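Local coordinates for protein STU0660 (Streptococcus thermophilus, PDB 3ZTH) that probably binds double-stranded DNA as a large Csn2 protein of CRISPR-mediated bacterial immunity, and binds magnesium ions, at residues A[72-77]-A[196-201]; A[81-86]-A[178-183]; A[96-101]-A[185-190]; A[201-206]-A[232-237]. All coordinates share one frame; numbering follows the deposited sequence.

Contact 1 of 4, residues A[72-77]-A[196-201]; sequences RSSYHY and TEKYLI
Backbone bonds set the pairing of residues 72-77 with 196-201: His76 N gives a 2.8 Å bond to Lys198 O, and Leu200 N returns one of 3.1 Å to His76 O. One residue of the first strand thus bonds to the two neighbours of Tyr199, which is the parallel ladder pattern. The ammonium group of Lys198 adds a polar clamp, since NZ bonds to both Ser74 O (2.9 Å) and Ser74 OG (3.1 Å). Bends at chi3 (-53°) and chi4 (-63°) curl the lysine chain back to reach them. The same NZ stands over a face of the Tyr75 ring, 4.8 Å from its centroid, a cation-pi contact.

Aromatic and apolar contacts fill both faces of the ladder. Beside Tyr199, the His76 ring lies nearly parallel (planes at 13°) but slid so far that the two rings barely overlap; instead His76 CB sits over the middle of the tyrosine ring, 3.5 Å from its centroid. On the face that carries Leu200, the CD2 branch of that leucine packs over the Tyr75 ring in a CH-pi contact, while its CG meets Tyr77 CD1 at 3.9 Å. Phe42 of helix 28-43 touches this leucine and meets the Tyr75 ring edge-to-face.

Strand 76-80 lies at one edge of the sheet as formed within this chain, and its parallel pairing with 199-204 closes that side of the predominantly parallel sheet expected of a P-loop NTPase-like fold, the clan to which the Csn2 family belongs.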
loop_
_atom_site.group_PDB
_atom_site.type_symbol
_atom_site.label_atom_id
_atom_site.label_comp_id
_atom_site.label_asym_id
_atom_site.label_seq_id
_atom_site.Cartn_x
_atom_site.Cartn_y
_atom_site.Cartn_z
ATOM N N ARG A 72 17.221 19.118 18.272
ATOM C CA ARG A 72 17.175 17.697 17.963
ATOM C C ARG A 72 18.000 17.403 16.715
ATOM O O ARG A 72 18.469 16.283 16.508
ATOM C CB ARG A 72 15.723 17.254 17.747
ATOM C CG ARG A 72 14.832 17.439 18.971
ATOM C CD ARG A 72 13.429 16.903 18.733
ATOM N NE ARG A 72 13.440 15.477 18.417
ATOM C CZ ARG A 72 12.366 14.776 18.066
ATOM N NH1 ARG A 72 11.185 15.365 17.987
ATOM N NH2 ARG A 72 12.475 13.482 17.787
ATOM N N SER A 73 18.180 18.429 15.894
ATOM C CA SER A 73 18.937 18.315 14.653
ATOM C C SER A 73 20.419 18.589 14.896
ATOM O O SER A 73 21.243 18.446 13.996
ATOM C CB SER A 73 18.402 19.329 13.640
ATOM O OG SER A 73 18.585 20.654 14.118
ATOM N N SER A 74 20.748 18.980 16.117
ATOM C CA SER A 74 22.118 19.308 16.481
ATOM C C SER A 74 23.196 18.268 16.141
ATOM O O SER A 74 24.354 18.629 15.937
ATOM C CB SER A 74 22.177 19.637 17.975
ATOM O OG SER A 74 23.465 20.092 18.341
ATOM N N TYR A 75 22.833 16.988 16.072
ATOM C CA TYR A 75 23.822 15.948 15.774
ATOM C C TYR A 75 23.370 14.959 14.718
ATOM O O TYR A 75 22.179 14.796 14.478
ATOM C CB TYR A 75 24.125 15.091 17.015
ATOM C CG TYR A 75 24.635 15.803 18.241
ATOM C CD1 TYR A 75 25.991 16.093 18.393
ATOM C CD2 TYR A 75 23.769 16.144 19.274
ATOM C CE1 TYR A 75 26.467 16.699 19.547
ATOM C CE2 TYR A 75 24.238 16.751 20.433
ATOM C CZ TYR A 75 25.587 17.026 20.563
ATOM O OH TYR A 75 26.045 17.641 21.711
ATOM N N HIS A 76 24.345 14.295 14.100
ATOM C CA HIS A 76 24.073 13.220 13.160
ATOM C C HIS A 76 24.149 12.058 14.145
ATOM O O HIS A 76 25.230 11.559 14.457
ATOM C CB HIS A 76 25.179 13.091 12.112
ATOM C CG HIS A 76 25.014 14.018 10.950
ATOM N ND1 HIS A 76 25.545 15.291 10.930
ATOM C CD2 HIS A 76 24.332 13.875 9.788
ATOM C CE1 HIS A 76 25.196 15.892 9.806
ATOM N NE2 HIS A 76 24.460 15.054 9.096
ATOM N N TYR A 77 22.989 11.665 14.654
ATOM C CA TYR A 77 22.867 10.615 15.659
ATOM C C TYR A 77 22.881 9.169 15.164
ATOM O O TYR A 77 22.141 8.808 14.254
ATOM C CB TYR A 77 21.574 10.851 16.436
ATOM C CG TYR A 77 21.367 9.942 17.617
ATOM C CD1 TYR A 77 22.013 10.189 18.826
ATOM C CD2 TYR A 77 20.520 8.837 17.532
ATOM C CE1 TYR A 77 21.819 9.361 19.926
ATOM C CE2 TYR A 77 20.321 7.997 18.624
ATOM C CZ TYR A 77 20.975 8.266 19.820
ATOM O OH TYR A 77 20.792 7.443 20.909
ATOM N N THR A 196 32.645 18.086 8.673
ATOM C CA THR A 196 32.887 18.811 9.907
ATOM C C THR A 196 31.653 18.763 10.797
ATOM O O THR A 196 31.699 19.191 11.948
ATOM C CB THR A 196 33.242 20.285 9.607
ATOM O OG1 THR A 196 34.493 20.331 8.915
ATOM C CG2 THR A 196 33.349 21.097 10.892
ATOM N N GLU A 197 30.555 18.234 10.263
ATOM C CA GLU A 197 29.305 18.147 11.016
ATOM C C GLU A 197 29.425 17.263 12.253
ATOM O O GLU A 197 30.167 16.280 12.261
ATOM C CB GLU A 197 28.174 17.654 10.110
ATOM C CG GLU A 197 27.847 18.640 8.988
ATOM C CD GLU A 197 26.686 18.195 8.122
ATOM O OE1 GLU A 197 26.746 17.069 7.574
ATOM O OE2 GLU A 197 25.717 18.976 7.988
ATOM N N LYS A 198 28.694 17.626 13.302
ATOM C CA LYS A 198 28.745 16.885 14.552
ATOM C C LYS A 198 28.093 15.504 14.498
ATOM O O LYS A 198 26.996 15.329 13.968
ATOM C CB LYS A 198 28.126 17.721 15.683
ATOM C CG LYS A 198 28.728 19.125 15.809
ATOM C CD LYS A 198 28.636 19.698 17.234
ATOM C CE LYS A 198 27.217 19.669 17.811
ATOM N NZ LYS A 198 26.240 20.511 17.053
ATOM N N TYR A 199 28.799 14.521 15.048
ATOM C CA TYR A 199 28.321 13.147 15.098
ATOM C C TYR A 199 28.241 12.665 16.536
ATOM O O TYR A 199 29.212 12.752 17.291
ATOM C CB TYR A 199 29.244 12.221 14.313
ATOM C CG TYR A 199 28.860 12.084 12.861
ATOM C CD1 TYR A 199 28.972 13.161 11.984
ATOM C CD2 TYR A 199 28.348 10.883 12.370
ATOM C CE1 TYR A 199 28.580 13.044 10.653
ATOM C CE2 TYR A 199 27.956 10.754 11.044
ATOM C CZ TYR A 199 28.072 11.836 10.192
ATOM O OH TYR A 199 27.658 11.716 8.887
ATOM N N LEU A 200 27.075 12.166 16.914
ATOM C CA LEU A 200 26.878 11.661 18.256
ATOM C C LEU A 200 26.568 10.186 18.130
ATOM O O LEU A 200 25.572 9.808 17.528
ATOM C CB LEU A 200 25.725 12.387 18.927
ATOM C CG LEU A 200 25.281 11.843 20.280
ATOM C CD1 LEU A 200 26.473 11.730 21.238
ATOM C CD2 LEU A 200 24.209 12.773 20.839
ATOM N N ILE A 201 27.433 9.355 18.694
ATOM C CA ILE A 201 27.253 7.918 18.624
ATOM C C ILE A 201 27.073 7.302 20.005
ATOM O O ILE A 201 27.927 7.453 20.879
ATOM C CB ILE A 201 28.456 7.277 17.913
ATOM C CG1 ILE A 201 28.615 7.917 16.529
ATOM C CG2 ILE A 201 28.267 5.768 17.803
ATOM C CD1 ILE A 201 29.715 7.316 15.697
#

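Contact 2 of 4, residues A[81-86]-A[178-183]; sequences SSFKDL and IDKLSL
Phe83 and Lys180 make the main ring contact between helix 83-89 and helix 177-192. The two side chains cross at about a right angle, and the CD-CE part of the lysine lies over one ring face, with CE above the centre and 3.7 Å from the centroid, a CH-pi contact. CD lies on the same face, 3.6 Å from Phe83 CD1. Bends at chi3 (-110°) and chi4 (-83°) fold the lysine over the ring, and its NZ, 5.0 Å from the centroid, contributes at most a weak cation-pi attraction.

Apolar packing comes from two leucines. Leu181 CG meets the edge of the phenylalanine ring at 4.1 Å from CE1, and its CD2 touches Leu86 CD1 at 3.7 Å. The other methyl of Leu86, CD2, rests on a backbone carbonyl, 3.4 Å from Lys180 O.

Each segment also has internal polar bonds. Ser82 caps the start of helix 83-89, its OG accepting from Asp85 N at 3.2 Å. Ser182 OG and N reach Ile178 O from opposite faces of the carbonyl.

Tyr32 of the third subunit meets the Phe83 ring edge-to-face. Chemically, the buried lysine has two roles: its methylenes act as hydrocarbon against the ring, while NZ bonds to Val175 O and makes a cation-pi contact with Phe172.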
loop_
_atom_site.group_PDB
_atom_site.type_symbol
_atom_site.label_atom_id
_atom_site.label_comp_id
_atom_site.label_asym_id
_atom_site.label_seq_id
_atom_site.Cartn_x
_atom_site.Cartn_y
_atom_site.Cartn_z
ATOM N N SER A 81 22.690 -0.265 19.738
ATOM C CA SER A 81 22.302 -1.013 20.924
ATOM C C SER A 81 22.310 -2.504 20.655
ATOM O O SER A 81 21.912 -3.292 21.506
ATOM C CB SER A 81 20.920 -0.570 21.407
ATOM O OG SER A 81 20.989 0.739 21.960
ATOM N N SER A 82 22.768 -2.882 19.466
ATOM C CA SER A 82 22.868 -4.287 19.081
ATOM C C SER A 82 23.741 -4.388 17.842
ATOM O O SER A 82 23.929 -3.400 17.125
ATOM C CB SER A 82 21.497 -4.863 18.747
ATOM O OG SER A 82 21.075 -4.419 17.467
ATOM N N PHE A 83 24.279 -5.575 17.581
ATOM C CA PHE A 83 25.090 -5.730 16.387
ATOM C C PHE A 83 24.222 -5.585 15.129
ATOM O O PHE A 83 24.726 -5.285 14.040
ATOM C CB PHE A 83 25.812 -7.073 16.396
ATOM C CG PHE A 83 27.026 -7.091 17.276
ATOM C CD1 PHE A 83 28.007 -6.108 17.144
ATOM C CD2 PHE A 83 27.194 -8.077 18.236
ATOM C CE1 PHE A 83 29.134 -6.108 17.959
ATOM C CE2 PHE A 83 28.322 -8.084 19.057
ATOM C CZ PHE A 83 29.292 -7.098 18.918
ATOM N N LYS A 84 22.915 -5.776 15.277
ATOM C CA LYS A 84 22.032 -5.641 14.131
ATOM C C LYS A 84 22.013 -4.181 13.696
ATOM O O LYS A 84 21.954 -3.886 12.502
ATOM C CB LYS A 84 20.616 -6.102 14.470
ATOM C CG LYS A 84 19.643 -5.957 13.305
ATOM C CD LYS A 84 18.202 -6.178 13.740
ATOM C CE LYS A 84 17.224 -5.878 12.605
ATOM N NZ LYS A 84 15.794 -5.993 13.041
ATOM N N ASP A 85 22.064 -3.265 14.661
ATOM C CA ASP A 85 22.069 -1.844 14.329
ATOM C C ASP A 85 23.352 -1.513 13.574
ATOM O O ASP A 85 23.368 -0.667 12.674
ATOM C CB ASP A 85 22.002 -0.975 15.586
ATOM C CG ASP A 85 20.703 -1.125 16.328
ATOM O OD1 ASP A 85 19.679 -1.398 15.668
ATOM O OD2 ASP A 85 20.702 -0.953 17.565
ATOM N N LEU A 86 24.428 -2.189 13.956
ATOM C CA LEU A 86 25.711 -1.977 13.326
ATOM C C LEU A 86 25.664 -2.439 11.860
ATOM O O LEU A 86 26.091 -1.711 10.956
ATOM C CB LEU A 86 26.788 -2.711 14.117
ATOM C CG LEU A 86 28.222 -2.277 13.812
ATOM C CD1 LEU A 86 29.082 -2.468 15.056
ATOM C CD2 LEU A 86 28.761 -3.063 12.617
ATOM N N ILE A 178 34.530 -8.216 17.750
ATOM C CA ILE A 178 35.473 -7.101 17.772
ATOM C C ILE A 178 35.688 -6.598 16.339
ATOM O O ILE A 178 35.839 -5.397 16.118
ATOM C CB ILE A 178 36.834 -7.512 18.426
ATOM C CG1 ILE A 178 37.763 -6.302 18.552
ATOM C CG2 ILE A 178 37.521 -8.569 17.597
ATOM C CD1 ILE A 178 37.172 -5.130 19.302
ATOM N N ASP A 179 35.677 -7.506 15.361
ATOM C CA ASP A 179 35.846 -7.092 13.965
ATOM C C ASP A 179 34.647 -6.285 13.501
ATOM O O ASP A 179 34.793 -5.347 12.709
ATOM C CB ASP A 179 36.015 -8.289 13.027
ATOM C CG ASP A 179 37.358 -8.979 13.188
ATOM O OD1 ASP A 179 38.397 -8.283 13.242
ATOM O OD2 ASP A 179 37.372 -10.226 13.246
ATOM N N LYS A 180 33.459 -6.661 13.979
ATOM C CA LYS A 180 32.239 -5.949 13.614
ATOM C C LYS A 180 32.383 -4.476 13.985
ATOM O O LYS A 180 32.094 -3.576 13.184
ATOM C CB LYS A 180 31.031 -6.530 14.348
ATOM C CG LYS A 180 30.452 -7.795 13.743
ATOM C CD LYS A 180 29.095 -8.090 14.388
ATOM C CE LYS A 180 29.115 -9.306 15.305
ATOM N NZ LYS A 180 28.953 -10.580 14.561
ATOM N N LEU A 181 32.853 -4.241 15.203
ATOM C CA LEU A 181 33.033 -2.889 15.702
ATOM C C LEU A 181 34.138 -2.171 14.931
ATOM O O LEU A 181 33.980 -1.010 14.533
ATOM C CB LEU A 181 33.357 -2.939 17.199
ATOM C CG LEU A 181 32.247 -3.512 18.100
ATOM C CD1 LEU A 181 32.801 -3.790 19.481
ATOM C CD2 LEU A 181 31.065 -2.542 18.170
ATOM N N SER A 182 35.248 -2.867 14.704
ATOM C CA SER A 182 36.369 -2.286 13.977
ATOM C C SER A 182 35.984 -1.843 12.570
ATOM O O SER A 182 36.308 -0.723 12.150
ATOM C CB SER A 182 37.519 -3.283 13.915
ATOM O OG SER A 182 37.958 -3.591 15.221
ATOM N N LEU A 183 35.297 -2.715 11.838
ATOM C CA LEU A 183 34.871 -2.372 10.487
ATOM C C LEU A 183 33.970 -1.139 10.541
ATOM O O LEU A 183 34.110 -0.219 9.731
ATOM C CB LEU A 183 34.126 -3.545 9.849
ATOM C CG LEU A 183 35.036 -4.707 9.442
ATOM C CD1 LEU A 183 34.196 -5.904 9.025
ATOM C CD2 LEU A 183 35.959 -4.263 8.307
#

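Contact 3 of 4, residues A[96-101]-A[185-190]; sequences TLAQGY and LEMLDH
Leu97, Leu188 and the selenomethionine Met187 pack together at the apolar centre of a helix-helix packing. The short axes of 97-101 and 185-190 approach to 9.8 Å and cross at 40° with their N-to-C directions broadly aligned. The modelled spacing of the Met187 methyl from Leu97 is too short to be trusted, so the position of that methyl is doubtful. Other contacts have ordinary distances: Leu97 CD1 meets Leu188 CD1 at 3.8 Å, and Ala98 CB lies 4.1 Å from Met187 SE. With CG trans to the backbone N (chi1 174°), the Met187 chain runs out between Leu97 and Tyr101.

Farther out, Met187 CG touches Tyr101 CD2 at 3.9 Å. Its selenium stands 5.0 Å from the tyrosine centroid on an oblique line, a Met-aromatic contact. Leu135 of the second subunit packs on both Met187 and His190, placing this side of the helix pair against another chain.

At the polar edge, Tyr101 and His190 run side by side with ring planes at 44°. His190 CB lies 3.5 Å from Tyr101 CE1. Beyond it, His190 ND1 gives an almost straight but weak hydrogen bond of 3.5 Å to Tyr101 OH.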
loop_
_atom_site.group_PDB
_atom_site.type_symbol
_atom_site.label_atom_id
_atom_site.label_comp_id
_atom_site.label_asym_id
_atom_site.label_seq_id
_atom_site.Cartn_x
_atom_site.Cartn_y
_atom_site.Cartn_z
ATOM N N THR A 96 21.834 5.912 6.686
ATOM C CA THR A 96 22.855 5.095 7.331
ATOM C C THR A 96 24.226 5.646 7.012
ATOM O O THR A 96 24.408 6.408 6.062
ATOM C CB THR A 96 22.842 3.637 6.864
ATOM O OG1 THR A 96 23.257 3.577 5.492
ATOM C CG2 THR A 96 21.458 3.034 7.027
ATOM N N LEU A 97 25.189 5.244 7.827
ATOM C CA LEU A 97 26.565 5.660 7.662
ATOM C C LEU A 97 27.029 5.276 6.251
ATOM O O LEU A 97 27.648 6.071 5.549
ATOM C CB LEU A 97 27.411 4.961 8.729
ATOM C CG LEU A 97 28.859 5.387 8.955
ATOM C CD1 LEU A 97 28.902 6.839 9.390
ATOM C CD2 LEU A 97 29.470 4.510 10.019
ATOM N N ALA A 98 26.705 4.056 5.836
ATOM C CA ALA A 98 27.081 3.558 4.513
ATOM C C ALA A 98 26.600 4.466 3.375
ATOM O O ALA A 98 27.322 4.707 2.404
ATOM C CB ALA A 98 26.529 2.140 4.321
ATOM N N GLN A 99 25.378 4.967 3.492
ATOM C CA GLN A 99 24.838 5.835 2.464
ATOM C C GLN A 99 25.760 7.029 2.277
ATOM O O GLN A 99 26.189 7.324 1.163
ATOM C CB GLN A 99 23.449 6.320 2.850
ATOM C CG GLN A 99 22.752 7.092 1.746
ATOM C CD GLN A 99 21.440 7.696 2.202
ATOM O OE1 GLN A 99 20.595 8.059 1.384
ATOM N NE2 GLN A 99 21.267 7.818 3.513
ATOM N N GLY A 100 26.071 7.705 3.375
ATOM C CA GLY A 100 26.941 8.863 3.300
ATOM C C GLY A 100 28.355 8.532 2.858
ATOM O O GLY A 100 29.009 9.325 2.182
ATOM N N TYR A 101 28.831 7.354 3.243
ATOM C CA TYR A 101 30.176 6.916 2.897
ATOM C C TYR A 101 30.300 6.479 1.440
ATOM O O TYR A 101 31.185 6.943 0.721
ATOM C CB TYR A 101 30.589 5.764 3.813
ATOM C CG TYR A 101 31.873 5.073 3.419
ATOM C CD1 TYR A 101 33.093 5.749 3.439
ATOM C CD2 TYR A 101 31.870 3.729 3.052
ATOM C CE1 TYR A 101 34.283 5.096 3.108
ATOM C CE2 TYR A 101 33.045 3.071 2.718
ATOM C CZ TYR A 101 34.245 3.758 2.749
ATOM O OH TYR A 101 35.401 3.095 2.409
ATOM N N LEU A 185 33.875 1.220 12.882
ATOM C CA LEU A 185 34.667 2.396 13.227
ATOM C C LEU A 185 35.499 2.879 12.044
ATOM O O LEU A 185 35.660 4.083 11.840
ATOM C CB LEU A 185 35.565 2.094 14.429
ATOM C CG LEU A 185 34.788 1.928 15.738
ATOM C CD1 LEU A 185 35.747 1.609 16.874
ATOM C CD2 LEU A 185 34.004 3.210 16.038
ATOM N N GLU A 186 36.016 1.934 11.264
ATOM C CA GLU A 186 36.807 2.269 10.087
ATOM C C GLU A 186 35.970 3.037 9.072
ATOM O O GLU A 186 36.436 4.018 8.480
ATOM C CB GLU A 186 37.330 1.015 9.418
ATOM C CG GLU A 186 38.674 0.567 9.882
ATOM C CD GLU A 186 39.394 -0.150 8.773
ATOM O OE1 GLU A 186 39.682 0.510 7.747
ATOM O OE2 GLU A 186 39.655 -1.365 8.916
HETATM N N MSE A 187 34.741 2.572 8.856
HETATM C CA MSE A 187 33.846 3.241 7.927
HETATM C C MSE A 187 33.552 4.638 8.445
HETATM O O MSE A 187 33.529 5.603 7.680
HETATM C CB MSE A 187 32.541 2.472 7.774
HETATM C CG MSE A 187 31.526 3.221 6.924
HETATM SE SE MSE A 187 30.068 2.124 6.313
HETATM C CE MSE A 187 28.945 2.217 7.867
ATOM N N LEU A 188 33.334 4.738 9.753
ATOM C CA LEU A 188 33.056 6.020 10.381
ATOM C C LEU A 188 34.263 6.940 10.200
ATOM O O LEU A 188 34.109 8.141 9.970
ATOM C CB LEU A 188 32.759 5.822 11.869
ATOM C CG LEU A 188 32.536 7.089 12.702
ATOM C CD1 LEU A 188 31.270 7.806 12.257
ATOM C CD2 LEU A 188 32.453 6.712 14.167
ATOM N N ASP A 189 35.463 6.369 10.289
ATOM C CA ASP A 189 36.690 7.147 10.139
ATOM C C ASP A 189 36.734 7.824 8.769
ATOM O O ASP A 189 36.832 9.044 8.667
ATOM C CB ASP A 189 37.916 6.238 10.298
ATOM C CG ASP A 189 39.221 7.023 10.466
ATOM O OD1 ASP A 189 39.259 8.221 10.118
ATOM O OD2 ASP A 189 40.217 6.435 10.944
ATOM N N HIS A 190 36.651 7.013 7.720
ATOM C CA HIS A 190 36.695 7.497 6.349
ATOM C C HIS A 190 35.609 8.517 6.067
ATOM O O HIS A 190 35.816 9.432 5.274
ATOM C CB HIS A 190 36.588 6.321 5.369
ATOM C CG HIS A 190 37.685 5.310 5.517
ATOM N ND1 HIS A 190 37.727 4.141 4.788
ATOM C CD2 HIS A 190 38.767 5.280 6.334
ATOM C CE1 HIS A 190 38.783 3.433 5.153
ATOM N NE2 HIS A 190 39.430 4.101 6.090
#

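Contact 4 of 4, residues A[201-206]-A[232-237]; sequences IVLKNI and LTFILF
Ile201 pairs with Phe234 in the parallel ladder, its N bonding to Thr233 O at 2.8 Å. Strand 199-204, helix 212-228 and strand 232-237 form a beta-alpha-beta unit, and the two short strand axes here run parallel within 19°. Ile201 O then accepts from Ile235 N at 3.0 Å, while the CG2 branch of Ile201 lies alongside the Phe234 ring, 3.9 Å from CE1.

Val202 turns to the other face of the sheet. Its CG2 packs 4.0 Å from Ile235 CB, and CG1, trans to the backbone N (chi1 169°), meets the edge of the Phe237 ring.

Leu203 returns to the face of Ile201 and continues the ladder, its N bonding to Ile235 O at 2.9 Å and its O taking the longer bond from Phe237 N. Its side chain runs beside those of Phe234 and Leu236, with CB 3.7 Å from Leu236 CD2. Helix 212-228 covers this face through Phe218, Ile222 and Tyr215.

Lys204 places CB against Phe237, but its chain leads away to a bond between NZ and Ser81 OG. Past it, a water donates to Phe237 O at 3.0 Å and accepts a weak bond from Asn205 N.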
loop_
_atom_site.group_PDB
_atom_site.type_symbol
_atom_site.label_atom_id
_atom_site.label_comp_id
_atom_site.label_asym_id
_atom_site.label_seq_id
_atom_site.Cartn_x
_atom_site.Cartn_y
_atom_site.Cartn_z
ATOM N N ILE A 201 27.433 9.355 18.694
ATOM C CA ILE A 201 27.253 7.918 18.624
ATOM C C ILE A 201 27.073 7.302 20.005
ATOM O O ILE A 201 27.927 7.453 20.879
ATOM C CB ILE A 201 28.456 7.277 17.913
ATOM C CG1 ILE A 201 28.615 7.917 16.529
ATOM C CG2 ILE A 201 28.267 5.768 17.803
ATOM C CD1 ILE A 201 29.715 7.316 15.697
ATOM N N VAL A 202 25.952 6.611 20.185
ATOM C CA VAL A 202 25.611 5.955 21.448
ATOM C C VAL A 202 25.827 4.452 21.357
ATOM O O VAL A 202 25.360 3.818 20.413
ATOM C CB VAL A 202 24.131 6.201 21.814
ATOM C CG1 VAL A 202 23.721 5.311 22.963
ATOM C CG2 VAL A 202 23.923 7.647 22.189
ATOM N N LEU A 203 26.509 3.884 22.348
ATOM C CA LEU A 203 26.775 2.445 22.367
ATOM C C LEU A 203 26.424 1.734 23.674
ATOM O O LEU A 203 27.029 1.989 24.708
ATOM C CB LEU A 203 28.249 2.189 22.065
ATOM C CG LEU A 203 28.689 2.305 20.606
ATOM C CD1 LEU A 203 30.117 2.828 20.529
ATOM C CD2 LEU A 203 28.584 0.941 19.948
ATOM N N LYS A 204 25.452 0.834 23.635
ATOM C CA LYS A 204 25.111 0.089 24.835
ATOM C C LYS A 204 24.858 -1.366 24.472
ATOM O O LYS A 204 24.653 -1.685 23.308
ATOM C CB LYS A 204 23.892 0.702 25.540
ATOM C CG LYS A 204 22.532 0.256 25.046
ATOM C CD LYS A 204 21.438 0.826 25.957
ATOM C CE LYS A 204 20.070 0.167 25.713
ATOM N NZ LYS A 204 19.491 0.458 24.373
ATOM N N ASN A 205 24.911 -2.241 25.472
ATOM C CA ASN A 205 24.690 -3.679 25.295
ATOM C C ASN A 205 25.841 -4.430 24.654
ATOM O O ASN A 205 25.772 -5.635 24.509
ATOM C CB ASN A 205 23.439 -3.940 24.457
ATOM C CG ASN A 205 22.216 -3.276 25.024
ATOM O OD1 ASN A 205 21.870 -3.483 26.186
ATOM N ND2 ASN A 205 21.545 -2.472 24.207
ATOM N N ILE A 206 26.898 -3.737 24.270
ATOM C CA ILE A 206 28.026 -4.399 23.628
ATOM C C ILE A 206 29.010 -5.070 24.586
ATOM O O ILE A 206 29.589 -6.108 24.253
ATOM C CB ILE A 206 28.780 -3.407 22.725
ATOM C CG1 ILE A 206 27.839 -2.920 21.627
ATOM C CG2 ILE A 206 30.001 -4.067 22.108
ATOM C CD1 ILE A 206 27.110 -4.056 20.909
ATOM N N LEU A 232 33.397 14.696 16.874
ATOM C CA LEU A 232 32.855 13.395 17.255
ATOM C C LEU A 232 32.611 13.226 18.747
ATOM O O LEU A 232 33.458 13.570 19.565
ATOM C CB LEU A 232 33.793 12.288 16.775
ATOM C CG LEU A 232 33.395 10.843 17.071
ATOM C CD1 LEU A 232 32.004 10.571 16.509
ATOM C CD2 LEU A 232 34.426 9.900 16.455
ATOM N N THR A 233 31.448 12.683 19.091
ATOM C CA THR A 233 31.096 12.446 20.487
ATOM C C THR A 233 30.524 11.045 20.697
ATOM O O THR A 233 29.647 10.588 19.957
ATOM C CB THR A 233 30.063 13.470 21.003
ATOM O OG1 THR A 233 30.646 14.777 21.006
ATOM C CG2 THR A 233 29.634 13.123 22.417
ATOM N N PHE A 234 31.040 10.375 21.720
ATOM C CA PHE A 234 30.607 9.031 22.079
ATOM C C PHE A 234 29.929 9.015 23.461
ATOM O O PHE A 234 30.394 9.665 24.399
ATOM C CB PHE A 234 31.820 8.095 22.119
ATOM C CG PHE A 234 32.213 7.531 20.783
ATOM C CD1 PHE A 234 31.528 6.452 20.241
ATOM C CD2 PHE A 234 33.306 8.045 20.086
ATOM C CE1 PHE A 234 31.933 5.887 19.022
ATOM C CE2 PHE A 234 33.715 7.491 18.872
ATOM C CZ PHE A 234 33.031 6.415 18.343
ATOM N N ILE A 235 28.819 8.291 23.570
ATOM C CA ILE A 235 28.121 8.126 24.847
ATOM C C ILE A 235 27.983 6.617 25.035
ATOM O O ILE A 235 27.257 5.964 24.285
ATOM C CB ILE A 235 26.711 8.725 24.854
ATOM C CG1 ILE A 235 26.773 10.247 24.815
ATOM C CG2 ILE A 235 25.992 8.321 26.141
ATOM C CD1 ILE A 235 25.386 10.914 24.851
ATOM N N LEU A 236 28.692 6.078 26.025
ATOM C CA LEU A 236 28.682 4.648 26.323
ATOM C C LEU A 236 27.938 4.337 27.629
ATOM O O LEU A 236 27.847 5.184 28.515
ATOM C CB LEU A 236 30.125 4.138 26.440
ATOM C CG LEU A 236 31.145 4.615 25.386
ATOM C CD1 LEU A 236 32.544 4.153 25.779
ATOM C CD2 LEU A 236 30.786 4.085 24.010
ATOM N N PHE A 237 27.403 3.123 27.732
ATOM C CA PHE A 237 26.702 2.653 28.930
ATOM C C PHE A 237 27.422 1.376 29.357
ATOM O O PHE A 237 26.962 0.263 29.075
ATOM C CB PHE A 237 25.239 2.330 28.614
ATOM C CG PHE A 237 24.401 3.537 28.320
ATOM C CD1 PHE A 237 24.427 4.127 27.058
ATOM C CD2 PHE A 237 23.585 4.084 29.302
ATOM C CE1 PHE A 237 23.653 5.243 26.776
ATOM C CE2 PHE A 237 22.802 5.199 29.032
ATOM C CZ PHE A 237 22.837 5.783 27.762
HETATM O O HOH W 1 27.255 -2.057 27.139
#

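Contacts 1 and 4 share Ile201 and strand 199-204, which sits between strands 76-80 and 232-237 in one sheet; their centres are 13 Å apart. Contacts 2 and 3, also 13 Å apart, use successive parts of helix 177-192, which packs on that sheet: Leu188 touches Tyr199 and Ile201, and Leu185 CD2 lies 4.1 Å from Phe234 CZ. Contact 2 meets contact 4 through polar bonds, with Ser81 O 2.8 Å from Asn205 ND2. Both helix contacts touch the second subunit. Contact 4 lies near the metal site, the Phe237 side chain about 9 Å from that of Asp240, which binds magnesium together with Gln26; the Phe83 side chain of contact 2 is about 13 Å from a bound magnesium.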